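Side-chain contacts in benzoate 1,2-dioxygenase beta subunit (Burkholderia mallei ATCC 23344, PDB 3E99), which probably serves as the structural small subunit of the dioxygenase that converts benzoate to its 1,2-cis-dihydrodiol: residues Glu98-Asp103 and Thr108-Trp113; Ile61-Arg66 and Glu70-Arg75; Arg19-Asp22 and Ala28-Asp31. One frame throughout, in Å; residues are numbered along the deposited sequence.

Interaction 1: residues Glu98-Asp103 and Thr108-Trp113; sequences ERESAD and TVRFNW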
loop_
_atom_site.group_PDB
_atom_site.type_symbol
_atom_site.label_atom_id
_atom_site.label_comp_id
_atom_site.label_asym_id
_atom_site.label_seq_id
_atom_site.Cartn_x
_atom_site.Cartn_y
_atom_site.Cartn_z
ATOM N N GLU A 98 -3.818 11.165 4.639
ATOM C CA GLU A 98 -3.704 12.268 5.567
ATOM C C GLU A 98 -4.923 13.137 5.530
ATOM O O GLU A 98 -5.338 13.573 4.464
ATOM C CB GLU A 98 -2.534 13.134 5.199
ATOM C CG GLU A 98 -1.180 12.404 5.356
ATOM C CD GLU A 98 -0.075 13.313 4.961
ATOM O OE1 GLU A 98 0.297 14.187 5.775
ATOM O OE2 GLU A 98 0.354 13.223 3.819
ATOM N N ARG A 99 -5.464 13.432 6.702
ATOM C CA ARG A 99 -6.562 14.382 6.812
ATOM C C ARG A 99 -6.009 15.791 6.703
ATOM O O ARG A 99 -5.031 16.110 7.349
ATOM C CB ARG A 99 -7.266 14.201 8.155
ATOM C CG ARG A 99 -7.981 12.845 8.265
ATOM C CD ARG A 99 -8.679 12.714 9.620
ATOM N NE ARG A 99 -9.622 13.815 9.855
ATOM C CZ ARG A 99 -10.186 14.057 11.028
ATOM N NH1 ARG A 99 -9.907 13.274 12.070
ATOM N NH2 ARG A 99 -11.016 15.100 11.170
ATOM N N GLU A 100 -6.648 16.631 5.893
ATOM C CA GLU A 100 -6.183 17.997 5.696
ATOM C C GLU A 100 -7.053 19.035 6.397
ATOM O O GLU A 100 -6.525 19.980 6.986
ATOM C CB GLU A 100 -6.133 18.284 4.217
ATOM C CG GLU A 100 -5.017 17.555 3.539
ATOM C CD GLU A 100 -4.871 17.968 2.101
ATOM O OE1 GLU A 100 -5.898 18.222 1.449
ATOM O OE2 GLU A 100 -3.731 18.040 1.641
ATOM N N SER A 101 -8.368 18.878 6.310
ATOM C CA SER A 101 -9.295 19.791 6.989
ATOM C C SER A 101 -10.651 19.161 7.186
ATOM O O SER A 101 -10.924 18.110 6.630
ATOM C CB SER A 101 -9.450 21.055 6.181
ATOM O OG SER A 101 -10.063 20.740 4.943
ATOM N N ALA A 102 -11.476 19.826 8.000
ATOM C CA ALA A 102 -12.878 19.509 8.199
ATOM C C ALA A 102 -13.669 20.794 8.297
ATOM O O ALA A 102 -13.252 21.758 8.945
ATOM C CB ALA A 102 -13.084 18.672 9.449
ATOM N N ASP A 103 -14.801 20.841 7.614
ATOM C CA ASP A 103 -15.676 21.992 7.689
ATOM C C ASP A 103 -17.055 21.411 7.876
ATOM O O ASP A 103 -17.639 20.816 6.958
ATOM C CB ASP A 103 -15.563 22.825 6.433
ATOM C CG ASP A 103 -16.423 24.080 6.474
ATOM O OD1 ASP A 103 -17.056 24.365 7.522
ATOM O OD2 ASP A 103 -16.468 24.792 5.446
ATOM N N THR A 108 -11.793 16.762 4.242
ATOM C CA THR A 108 -10.884 16.778 3.117
ATOM C C THR A 108 -9.619 16.005 3.484
ATOM O O THR A 108 -9.008 16.263 4.529
ATOM C CB THR A 108 -10.549 18.230 2.700
ATOM O OG1 THR A 108 -11.754 18.939 2.354
ATOM C CG2 THR A 108 -9.605 18.267 1.481
ATOM N N VAL A 109 -9.224 15.057 2.613
ATOM C CA VAL A 109 -8.066 14.198 2.834
ATOM C C VAL A 109 -7.243 14.121 1.546
ATOM O O VAL A 109 -7.774 14.358 0.444
ATOM C CB VAL A 109 -8.501 12.769 3.224
ATOM C CG1 VAL A 109 -9.280 12.803 4.581
ATOM C CG2 VAL A 109 -9.372 12.181 2.129
ATOM N N ARG A 110 -5.972 13.787 1.677
ATOM C CA ARG A 110 -5.141 13.449 0.518
ATOM C C ARG A 110 -4.561 12.080 0.709
ATOM O O ARG A 110 -4.436 11.584 1.852
ATOM C CB ARG A 110 -4.018 14.445 0.326
ATOM C CG ARG A 110 -2.960 14.421 1.383
ATOM C CD ARG A 110 -1.857 15.340 1.084
ATOM N NE ARG A 110 -0.993 14.897 0.006
ATOM C CZ ARG A 110 -0.244 15.718 -0.721
ATOM N NH1 ARG A 110 -0.246 17.032 -0.503
ATOM N NH2 ARG A 110 0.556 15.225 -1.647
ATOM N N PHE A 111 -4.170 11.447 -0.390
ATOM C CA PHE A 111 -3.635 10.086 -0.291
ATOM C C PHE A 111 -2.873 9.730 -1.563
ATOM O O PHE A 111 -3.065 10.373 -2.601
ATOM C CB PHE A 111 -4.726 9.005 0.061
ATOM C CG PHE A 111 -5.853 8.890 -0.933
ATOM C CD1 PHE A 111 -5.736 8.109 -2.091
ATOM C CD2 PHE A 111 -6.989 9.634 -0.777
ATOM C CE1 PHE A 111 -6.738 8.044 -2.990
ATOM C CE2 PHE A 111 -7.986 9.588 -1.697
ATOM C CZ PHE A 111 -7.878 8.784 -2.811
ATOM N N ASN A 112 -1.962 8.744 -1.480
ATOM C CA ASN A 112 -1.291 8.215 -2.674
ATOM C C ASN A 112 -2.005 6.948 -3.086
ATOM O O ASN A 112 -2.668 6.299 -2.270
ATOM C CB ASN A 112 0.190 7.928 -2.368
ATOM C CG ASN A 112 0.970 9.189 -2.082
ATOM O OD1 ASN A 112 0.482 10.287 -2.377
ATOM N ND2 ASN A 112 2.184 9.053 -1.518
ATOM N N TRP A 113 -1.849 6.542 -4.329
ATOM C CA TRP A 113 -2.539 5.358 -4.780
ATOM C C TRP A 113 -1.771 4.749 -5.940
ATOM O O TRP A 113 -0.879 5.363 -6.555
ATOM C CB TRP A 113 -4.007 5.714 -5.167
ATOM C CG TRP A 113 -4.036 6.786 -6.180
ATOM C CD1 TRP A 113 -4.211 8.138 -5.940
ATOM C CD2 TRP A 113 -3.893 6.652 -7.593
ATOM N NE1 TRP A 113 -4.175 8.822 -7.098
ATOM C CE2 TRP A 113 -3.990 7.954 -8.139
ATOM C CE3 TRP A 113 -3.724 5.564 -8.470
ATOM C CZ2 TRP A 113 -3.873 8.203 -9.485
ATOM C CZ3 TRP A 113 -3.638 5.810 -9.800
ATOM C CH2 TRP A 113 -3.714 7.126 -10.314
HETATM O O HOH W 1 -1.220 18.586 2.058
#

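Interaction 2: residues Ile61-Arg66 and Glu70-Arg75; sequences IYYPNR and EDRVFR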
loop_
_atom_site.group_PDB
_atom_site.type_symbol
_atom_site.label_atom_id
_atom_site.label_comp_id
_atom_site.label_asym_id
_atom_site.label_seq_id
_atom_site.Cartn_x
_atom_site.Cartn_y
_atom_site.Cartn_z
ATOM N N ILE A 61 -9.330 14.593 -17.406
ATOM C CA ILE A 61 -10.767 14.430 -17.197
ATOM C C ILE A 61 -11.248 15.612 -16.387
ATOM O O ILE A 61 -10.593 15.989 -15.418
ATOM C CB ILE A 61 -11.101 13.151 -16.385
ATOM C CG1 ILE A 61 -10.614 11.883 -17.089
ATOM C CG2 ILE A 61 -12.585 13.061 -16.126
ATOM C CD1 ILE A 61 -10.708 10.654 -16.239
ATOM N N TYR A 62 -12.373 16.208 -16.776
ATOM C CA TYR A 62 -13.033 17.174 -15.922
ATOM C C TYR A 62 -14.542 17.031 -16.026
ATOM O O TYR A 62 -15.082 17.028 -17.132
ATOM C CB TYR A 62 -12.608 18.582 -16.276
ATOM C CG TYR A 62 -13.380 19.610 -15.484
ATOM C CD1 TYR A 62 -13.195 19.724 -14.132
ATOM C CD2 TYR A 62 -14.312 20.456 -16.097
ATOM C CE1 TYR A 62 -13.895 20.622 -13.387
ATOM C CE2 TYR A 62 -15.024 21.392 -15.349
ATOM C CZ TYR A 62 -14.806 21.455 -13.989
ATOM O OH TYR A 62 -15.480 22.330 -13.188
ATOM N N TYR A 63 -15.220 16.882 -14.886
ATOM C CA TYR A 63 -16.676 16.932 -14.833
ATOM C C TYR A 63 -17.101 17.877 -13.754
ATOM O O TYR A 63 -16.637 17.739 -12.602
ATOM C CB TYR A 63 -17.275 15.563 -14.538
ATOM C CG TYR A 63 -16.937 14.539 -15.576
ATOM C CD1 TYR A 63 -17.270 14.740 -16.899
ATOM C CD2 TYR A 63 -16.271 13.376 -15.243
ATOM C CE1 TYR A 63 -16.965 13.817 -17.835
ATOM C CE2 TYR A 63 -15.949 12.468 -16.161
ATOM C CZ TYR A 63 -16.302 12.684 -17.467
ATOM O OH TYR A 63 -16.001 11.769 -18.412
ATOM N N PRO A 64 -17.954 18.856 -14.107
ATOM C CA PRO A 64 -18.406 19.845 -13.149
ATOM C C PRO A 64 -19.529 19.367 -12.262
ATOM O O PRO A 64 -19.885 20.040 -11.292
ATOM C CB PRO A 64 -18.872 20.989 -14.035
ATOM C CG PRO A 64 -19.370 20.327 -15.252
ATOM C CD PRO A 64 -18.498 19.121 -15.451
ATOM N N ASN A 65 -20.099 18.215 -12.598
ATOM C CA ASN A 65 -21.070 17.579 -11.723
ATOM C C ASN A 65 -21.068 16.111 -12.026
ATOM O O ASN A 65 -20.338 15.658 -12.889
ATOM C CB ASN A 65 -22.450 18.210 -11.918
ATOM C CG ASN A 65 -22.870 18.208 -13.343
ATOM O OD1 ASN A 65 -22.721 17.215 -14.031
ATOM N ND2 ASN A 65 -23.379 19.348 -13.818
ATOM N N ARG A 66 -21.889 15.358 -11.317
ATOM C CA ARG A 66 -21.873 13.922 -11.489
ATOM C C ARG A 66 -22.429 13.439 -12.839
ATOM O O ARG A 66 -22.064 12.389 -13.303
ATOM C CB ARG A 66 -22.650 13.263 -10.387
ATOM C CG ARG A 66 -22.209 11.812 -10.177
ATOM C CD ARG A 66 -22.970 11.229 -9.059
ATOM N NE ARG A 66 -24.257 10.810 -9.545
ATOM C CZ ARG A 66 -25.102 10.039 -8.876
ATOM N NH1 ARG A 66 -24.826 9.628 -7.649
ATOM N NH2 ARG A 66 -26.243 9.674 -9.450
ATOM N N GLU A 70 -21.837 9.853 -14.829
ATOM C CA GLU A 70 -22.933 8.927 -15.173
ATOM C C GLU A 70 -22.819 8.572 -16.628
ATOM O O GLU A 70 -22.951 7.413 -17.026
ATOM C CB GLU A 70 -24.295 9.557 -14.881
ATOM C CG GLU A 70 -24.586 9.758 -13.355
ATOM C CD GLU A 70 -25.655 10.772 -13.092
ATOM O OE1 GLU A 70 -26.583 10.888 -13.904
ATOM O OE2 GLU A 70 -25.570 11.475 -12.074
ATOM N N ASP A 71 -22.607 9.576 -17.462
ATOM C CA ASP A 71 -22.484 9.300 -18.889
ATOM C C ASP A 71 -21.267 8.423 -19.188
ATOM O O ASP A 71 -21.311 7.569 -20.043
ATOM C CB ASP A 71 -22.429 10.587 -19.695
ATOM C CG ASP A 71 -23.661 11.469 -19.471
ATOM O OD1 ASP A 71 -24.785 10.956 -19.215
ATOM O OD2 ASP A 71 -23.504 12.692 -19.563
ATOM N N ARG A 72 -20.175 8.660 -18.498
ATOM C CA ARG A 72 -18.981 7.865 -18.712
ATOM C C ARG A 72 -19.220 6.412 -18.283
ATOM O O ARG A 72 -18.783 5.491 -18.959
ATOM C CB ARG A 72 -17.807 8.469 -17.961
ATOM C CG ARG A 72 -16.471 7.913 -18.377
ATOM C CD ARG A 72 -15.341 8.631 -17.623
ATOM N NE ARG A 72 -14.768 9.741 -18.389
ATOM C CZ ARG A 72 -13.532 9.768 -18.888
ATOM N NH1 ARG A 72 -12.706 8.736 -18.756
ATOM N NH2 ARG A 72 -13.123 10.839 -19.557
ATOM N N VAL A 73 -19.914 6.219 -17.173
ATOM C CA VAL A 73 -20.289 4.857 -16.732
ATOM C C VAL A 73 -21.185 4.196 -17.780
ATOM O O VAL A 73 -21.044 3.007 -18.037
ATOM C CB VAL A 73 -20.963 4.885 -15.324
ATOM C CG1 VAL A 73 -21.821 3.650 -15.082
ATOM C CG2 VAL A 73 -19.933 5.103 -14.219
ATOM N N PHE A 74 -22.099 4.949 -18.397
ATOM C CA PHE A 74 -22.928 4.413 -19.458
ATOM C C PHE A 74 -22.033 3.905 -20.588
ATOM O O PHE A 74 -22.272 2.826 -21.094
ATOM C CB PHE A 74 -23.940 5.432 -20.049
ATOM C CG PHE A 74 -25.041 4.758 -20.862
ATOM C CD1 PHE A 74 -24.878 4.480 -22.218
ATOM C CD2 PHE A 74 -26.207 4.355 -20.236
ATOM C CE1 PHE A 74 -25.846 3.841 -22.912
ATOM C CE2 PHE A 74 -27.198 3.728 -20.921
ATOM C CZ PHE A 74 -27.033 3.470 -22.261
ATOM N N ARG A 75 -21.019 4.699 -20.991
ATOM C CA ARG A 75 -20.086 4.273 -22.063
ATOM C C ARG A 75 -19.334 2.981 -21.685
ATOM O O ARG A 75 -19.175 2.081 -22.506
ATOM C CB ARG A 75 -19.070 5.381 -22.451
ATOM C CG ARG A 75 -18.100 4.925 -23.582
ATOM C CD ARG A 75 -16.939 5.912 -23.919
ATOM N NE ARG A 75 -16.166 6.403 -22.760
ATOM C CZ ARG A 75 -15.349 5.685 -21.962
ATOM N NH1 ARG A 75 -15.163 4.377 -22.114
ATOM N NH2 ARG A 75 -14.718 6.298 -20.963
#

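Interaction 3: residues Arg19-Asp22 and Ala28-Asp31; sequences RLLD and AWLD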
loop_
_atom_site.group_PDB
_atom_site.type_symbol
_atom_site.label_atom_id
_atom_site.label_comp_id
_atom_site.label_asym_id
_atom_site.label_seq_id
_atom_site.Cartn_x
_atom_site.Cartn_y
_atom_site.Cartn_z
ATOM N N ARG A 19 -13.225 -0.270 -4.097
ATOM C CA ARG A 19 -13.719 -1.628 -4.292
ATOM C C ARG A 19 -14.857 -1.686 -5.310
ATOM O O ARG A 19 -14.943 -2.628 -6.129
ATOM C CB ARG A 19 -14.191 -2.273 -2.971
ATOM C CG ARG A 19 -14.871 -3.629 -3.151
ATOM C CD ARG A 19 -15.012 -4.355 -1.857
ATOM N NE ARG A 19 -15.549 -3.528 -0.800
ATOM C CZ ARG A 19 -16.826 -3.199 -0.652
ATOM N NH1 ARG A 19 -17.737 -3.610 -1.504
ATOM N NH2 ARG A 19 -17.203 -2.489 0.392
ATOM N N LEU A 20 -15.750 -0.698 -5.274
ATOM C CA LEU A 20 -16.876 -0.721 -6.205
ATOM C C LEU A 20 -16.397 -0.631 -7.677
ATOM O O LEU A 20 -17.001 -1.245 -8.563
ATOM C CB LEU A 20 -17.910 0.353 -5.843
ATOM C CG LEU A 20 -18.539 0.105 -4.462
ATOM C CD1 LEU A 20 -19.425 1.275 -4.065
ATOM C CD2 LEU A 20 -19.293 -1.227 -4.364
ATOM N N LEU A 21 -15.290 0.058 -7.928
ATOM C CA LEU A 21 -14.668 0.083 -9.253
ATOM C C LEU A 21 -14.013 -1.241 -9.577
ATOM O O LEU A 21 -14.154 -1.771 -10.672
ATOM C CB LEU A 21 -13.592 1.192 -9.361
ATOM C CG LEU A 21 -14.052 2.622 -9.351
ATOM C CD1 LEU A 21 -12.861 3.578 -9.152
ATOM C CD2 LEU A 21 -14.814 2.894 -10.654
ATOM N N ASP A 22 -13.267 -1.780 -8.624
ATOM C CA ASP A 22 -12.546 -3.019 -8.886
ATOM C C ASP A 22 -13.524 -4.163 -9.138
ATOM O O ASP A 22 -13.224 -5.060 -9.918
ATOM C CB ASP A 22 -11.624 -3.404 -7.745
ATOM C CG ASP A 22 -10.433 -2.459 -7.596
ATOM O OD1 ASP A 22 -10.002 -1.853 -8.587
ATOM O OD2 ASP A 22 -9.888 -2.389 -6.478
ATOM N N ALA A 28 -23.538 1.390 -7.814
ATOM C CA ALA A 28 -23.147 1.582 -6.400
ATOM C C ALA A 28 -21.983 2.587 -6.258
ATOM O O ALA A 28 -21.962 3.440 -5.345
ATOM C CB ALA A 28 -22.784 0.225 -5.770
ATOM N N TRP A 29 -21.024 2.479 -7.160
ATOM C CA TRP A 29 -19.904 3.406 -7.240
ATOM C C TRP A 29 -20.375 4.858 -7.440
ATOM O O TRP A 29 -19.909 5.752 -6.759
ATOM C CB TRP A 29 -18.930 3.018 -8.342
ATOM C CG TRP A 29 -17.765 4.002 -8.446
ATOM C CD1 TRP A 29 -16.701 4.141 -7.590
ATOM C CD2 TRP A 29 -17.617 5.013 -9.445
ATOM N NE1 TRP A 29 -15.880 5.157 -8.016
ATOM C CE2 TRP A 29 -16.430 5.722 -9.147
ATOM C CE3 TRP A 29 -18.358 5.368 -10.579
ATOM C CZ2 TRP A 29 -15.956 6.758 -9.947
ATOM C CZ3 TRP A 29 -17.917 6.445 -11.375
ATOM C CH2 TRP A 29 -16.707 7.144 -11.027
ATOM N N LEU A 30 -21.256 5.083 -8.409
ATOM C CA LEU A 30 -21.779 6.412 -8.660
ATOM C C LEU A 30 -22.434 6.949 -7.432
ATOM O O LEU A 30 -22.389 8.146 -7.214
ATOM C CB LEU A 30 -22.785 6.426 -9.833
ATOM C CG LEU A 30 -22.140 6.314 -11.213
ATOM C CD1 LEU A 30 -23.142 5.823 -12.298
ATOM C CD2 LEU A 30 -21.404 7.598 -11.618
ATOM N N ASP A 31 -23.072 6.086 -6.641
ATOM C CA ASP A 31 -23.735 6.557 -5.419
ATOM C C ASP A 31 -22.792 6.977 -4.306
ATOM O O ASP A 31 -23.255 7.490 -3.302
ATOM C CB ASP A 31 -24.710 5.516 -4.873
ATOM C CG ASP A 31 -26.050 5.552 -5.575
ATOM O OD1 ASP A 31 -26.419 6.609 -6.155
ATOM O OD2 ASP A 31 -26.724 4.503 -5.534
#

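Interaction 1: residues Glu98-Asp103 and Thr108-Trp113
Glu98 and Arg110 face each other on antiparallel strands and exchange two backbone bonds: Glu98 N to Arg110 O at 2.9 Å, and Arg110 N back to Glu98 O. Arg99 and Val109 form the next, non-hydrogen-bonded pair. Then the register slips by one residue, and Thr108 O takes two amides, Glu100 N at 2.8 Å and Ser101 N at 3.2 Å. Thr108 N answers with a bond to Ser101 O.

Among the side chains, Glu98 and Arg110 extend alongside each other in the same direction, with Glu98 CB 4.0 Å from Arg110 CG. On the other face of the sheet Val109 CG1 meets Arg99 CG at 3.9 Å.

The charges are looser. With Arg110 CG between backbone N and carbonyl carbon (chi1 68°) and the chain bent at chi3, Arg110 CD comes within 3.3 Å of Glu100 OE2, whose carboxylate stands almost perpendicular (82°) to the guanidinium. A water joins the two groups, donating to Glu100 OE2 at 2.6 Å and accepting from Arg110 NH1. Stronger partners lie elsewhere: Glu100 OE1 has a salt bridge to Arg131, and Glu98 OE2, well out of the Arg110 guanidinium plane, is bridged to Arg19 of the second subunit.

Two successive residues facing one Thr108 make a classic beta bulge, set here in the hairpin of strands 89-103 and 106-119 at one side of the curved NTF2-like sheet.

Interaction 2: residues Ile61-Arg66 and Glu70-Arg75
Arg66 and Glu70 are one helical turn apart, and Glu70 N donates to Arg66 O at 3.0 Å in the usual i to i+4 bond; the strand residues Tyr62 and Tyr63 lead through a short loop into this start of helix 66-82.

The same two residues are joined again through their side chains. The Arg66 chain bends at chi3 (81°) and turns the guanidinium side-on to Glu70, so that NE and NH2 both grip a single oxygen, OE2. Arg66 NE meets Glu70 OE2 at 2.9 Å on its anti side, not far from the carboxylate plane, while NH2 comes from well above the same face. OE2 lies in the guanidinium plane, but the two flat groups stand nearly perpendicular. Arg66 NH1 is left for Tyr33 O.

Two residues further along the helix, Arg72 reaches back to the strand. Ile61 lies over one face of its guanidinium, CG1 3.7 Å from Arg72 NH2 and CD1 equally close to NH1. The Tyr63 hydroxyl comes to the guanidinium edge, near its plane. The modelled 2.4 Å between Tyr63 OH and Arg72 NE is implausibly short; Arg72 has two modelled conformers, so the detail is doubtful, and the bond from NH2 to the same oxygen is weak.

Asp160, near the C terminus, forms salt bridges with both Arg72 and Arg75. Ile61 and Tyr63 are hydrogen-bonded to strand 37-42 through Met41 and Phe39, while Val73 packs against Trp26, Trp29 and Leu30 of helix 26-30, so helix 66-82 is held between sheet edge, C-terminal tail and short helix.

Interaction 3: residues Arg19-Asp22 and Ala28-Asp31
Leu21 lies over one face of the Trp29 indole. Its CD2 sits 3.5 Å from the centroid of the five-membered ring and only 7° off the ring normal, a clear CH-pi contact. The other atoms of the branch spread along the pyrrole side: Leu21 CG is 3.4 Å from Trp29 NE1, and CD1 is 3.6 Å from the same nitrogen. The leucine therefore meets the nitrogen-bearing part of the indole, and the Leu21 CD2 methyl also reaches Trp29 CD2 and CE2, the ring-fusion atoms.

Trp29 is swung out with CG anti to its backbone N (chi1 179°), which carries the indole off helix 26-30 to meet the end of helix 7-22. Leu21 has its CG beside the backbone N (chi1 -69°), and from there CG and both methyls reach the indole.

Leu20 approaches differently. It comes to the ring's edge, near its plane, and touches the root of the side chain, with Leu20 CB 3.8 Å from Trp29 CB. Its branch end then runs past the tryptophan to Ala28: CD1 rests 3.6 Å from Ala28 O and 3.9 Å from Ala28 CB, and CD2 lies almost as near the same methyl. Leu21 thus lies on one face of the indole, and Leu20 packs against the backbone and CB atoms of Ala28 and Trp29.

No hydrogen bond crosses between the two segments; the joint is made of hydrocarbon and a ring face. The indole N-H still has a partner, because Trp29 NE1 is hydrogen-bonded to Glu17 OE2, one turn before Leu21 on the same helix. That polar bond would fix the rotation of the indole, while the CH-pi and apolar contacts probably help keep water from that face, so this buried corner is held by both.

Following the chain from the N terminus, interaction 3 closes first, turning helix 7-22 onto helix 26-30. Interaction 2 closes next, joining the end of strand 59-63 to helix 66-82, and interaction 1 last, at the hairpin of strands 89-103 and 106-119. The three run in series; none nests or crosses. Interactions 2 and 3 touch through Val73 on Trp29 and Leu30, giving continuous packing between helices 26-30 and 66-82. Interaction 1 stands apart, its nearest atoms about 9 Å from interaction 3 and about 10 Å from interaction 2. Between subunits, however, Arg19 pairs with Glu98 of the third subunit, so 19-22 of one copy meets 98-103 of another across the interface of the three-chain assembly.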